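Side-chain contact in synaptotagmin-4 (Rattus norvegicus, PDB 1W15), which is a synaptotagmin that does not bind calcium and takes part in the mobility of neuronal dense core vesicles through its interaction with the kinesin KIF1A: residues D106-R109 / G110-N113. Residues are numbered along the deposited sequence; the frame is centred on the assembly and turned at random.
Sequences DSER and GSRN. With NA (sodium ion), chain F; CA (calcium ion), chain B.
Asn-113 and Glu-108 make a local side-chain-to-backbone contact round a metal-bound surface loop of the C2B domain, where the chain leaves strand 98-106 and doubles back into strand 114-121. A type II beta turn from Glu-108 to Ser-111 makes the reversal, with Gly-110 taking the positive phi of its third position. Inside the bend a sodium ion gathers Glu-108 O, Ser-111 O and Asn-113 OD1, the last at 2.4 Å; two waters and a third, more distant one fill out its shell. CB of Asn-113 packs 3.1 Å from Asp-106 O, and from there chi1 (-68°) sets CG beside the backbone N and turns the amide toward the sodium. OD1 serves twice: besides the ion it accepts Glu-108 N at 2.9 Å, a fairly straight bond (161°) whose donor stands well above the carbonyl plane. ND2 bonds to Tyr-54 OH and, through a water, to Ser-107 OG, so both ends of the amide are engaged and its orientation is set. The Glu-108 side chain, bent at chi2 (81°), passes its CG 3.4 Å from Ser-111 OG and leads away to a calcium ion seen in the crystal, rather loosely held by OE1 at 2.6 Å with Asp-106 OD1, Ser-107 O, Asp-52 and a water, consistent with a weak site. The sodium probably offsets the mutual repulsion of Glu-108 O and Ser-111 O, 3.2 Å apart, and so steadies the turn.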
loop_
_atom_site.group_PDB
_atom_site.type_symbol
_atom_site.label_atom_id
_atom_site.label_comp_id
_atom_site.label_asym_id
_atom_site.label_seq_id
_atom_site.Cartn_x
_atom_site.Cartn_y
_atom_site.Cartn_z
ATOM N N ASP A 106 -4.105 -10.712 -20.974
ATOM C CA ASP A 106 -3.470 -11.989 -20.742
ATOM C C ASP A 106 -2.169 -11.958 -21.538
ATOM O O ASP A 106 -2.189 -11.772 -22.772
ATOM C CB ASP A 106 -4.404 -13.081 -21.250
ATOM C CG ASP A 106 -3.794 -14.448 -21.203
ATOM O OD1 ASP A 106 -2.987 -14.764 -20.311
ATOM O OD2 ASP A 106 -4.057 -15.273 -22.065
ATOM N N SER A 107 -1.044 -12.097 -20.837
ATOM C CA SER A 107 0.244 -12.138 -21.508
ATOM C C SER A 107 0.431 -13.466 -22.211
ATOM O O SER A 107 0.345 -14.533 -21.590
ATOM C CB SER A 107 1.347 -11.864 -20.484
ATOM O OG SER A 107 2.600 -12.114 -21.067
ATOM N N GLU A 108 0.659 -13.431 -23.524
ATOM C CA GLU A 108 0.783 -14.668 -24.280
ATOM C C GLU A 108 1.890 -14.468 -25.299
ATOM O O GLU A 108 1.787 -13.584 -26.147
ATOM C CB GLU A 108 -0.528 -14.991 -25.013
ATOM C CG GLU A 108 -0.494 -16.337 -25.754
ATOM C CD GLU A 108 -0.745 -17.517 -24.832
ATOM O OE1 GLU A 108 -1.343 -17.319 -23.767
ATOM O OE2 GLU A 108 -0.363 -18.653 -25.160
ATOM N N ARG A 109 2.932 -15.277 -25.251
ATOM C CA ARG A 109 4.018 -15.147 -26.227
ATOM C C ARG A 109 3.540 -15.575 -27.606
ATOM O O ARG A 109 2.914 -16.639 -27.757
ATOM C CB ARG A 109 5.239 -16.010 -25.810
ATOM C CG ARG A 109 5.888 -15.583 -24.466
ATOM C CD ARG A 109 7.071 -16.510 -24.032
ATOM N NE ARG A 109 7.340 -16.609 -22.572
ATOM C CZ ARG A 109 6.769 -15.900 -21.564
ATOM N NH1 ARG A 109 5.843 -14.959 -21.783
ATOM N NH2 ARG A 109 7.151 -16.137 -20.301
ATOM N N GLY A 110 3.877 -14.804 -28.643
ATOM C CA GLY A 110 3.674 -15.316 -30.023
ATOM C C GLY A 110 2.328 -14.891 -30.645
ATOM O O GLY A 110 1.993 -15.329 -31.768
ATOM N N SER A 111 1.578 -14.070 -29.919
ATOM C CA SER A 111 0.268 -13.505 -30.361
ATOM C C SER A 111 -0.065 -12.221 -29.651
ATOM O O SER A 111 0.507 -11.918 -28.611
ATOM C CB SER A 111 -0.895 -14.462 -30.096
ATOM O OG SER A 111 -0.907 -14.827 -28.718
ATOM N N ARG A 112 -1.003 -11.434 -30.189
ATOM C CA ARG A 112 -1.393 -10.199 -29.486
ATOM C C ARG A 112 -2.083 -10.571 -28.174
ATOM O O ARG A 112 -2.890 -11.493 -28.160
ATOM C CB ARG A 112 -2.325 -9.344 -30.343
ATOM C CG ARG A 112 -2.846 -8.050 -29.598
ATOM C CD ARG A 112 -3.902 -7.365 -30.411
ATOM N NE ARG A 112 -4.511 -6.232 -29.745
ATOM C CZ ARG A 112 -4.304 -4.974 -30.100
ATOM N NH1 ARG A 112 -3.492 -4.656 -31.110
ATOM N NH2 ARG A 112 -4.943 -4.038 -29.480
ATOM N N ASN A 113 -1.722 -9.903 -27.075
ATOM C CA ASN A 113 -2.278 -10.197 -25.748
ATOM C C ASN A 113 -3.759 -9.808 -25.738
ATOM O O ASN A 113 -4.116 -8.726 -26.164
ATOM C CB ASN A 113 -1.535 -9.396 -24.675
ATOM C CG ASN A 113 -0.092 -9.863 -24.510
ATOM O OD1 ASN A 113 0.279 -10.929 -24.976
ATOM N ND2 ASN A 113 0.715 -9.067 -23.835
HETATM NA NA NA F . 1.773 -11.404 -26.757
HETATM CA CA CA B . -1.307 -16.603 -21.286
HETATM O O HOH W 1 3.458 -9.527 -22.346
HETATM O O HOH W 2 0.491 -17.299 -28.852
HETATM O O HOH W 3 4.073 -11.802 -28.413
HETATM O O HOH W 4 1.537 -8.947 -27.257
HETATM O O HOH W 5 -1.233 -19.210 -22.154
HETATM O O HOH W 6 3.493 -11.157 -25.132
#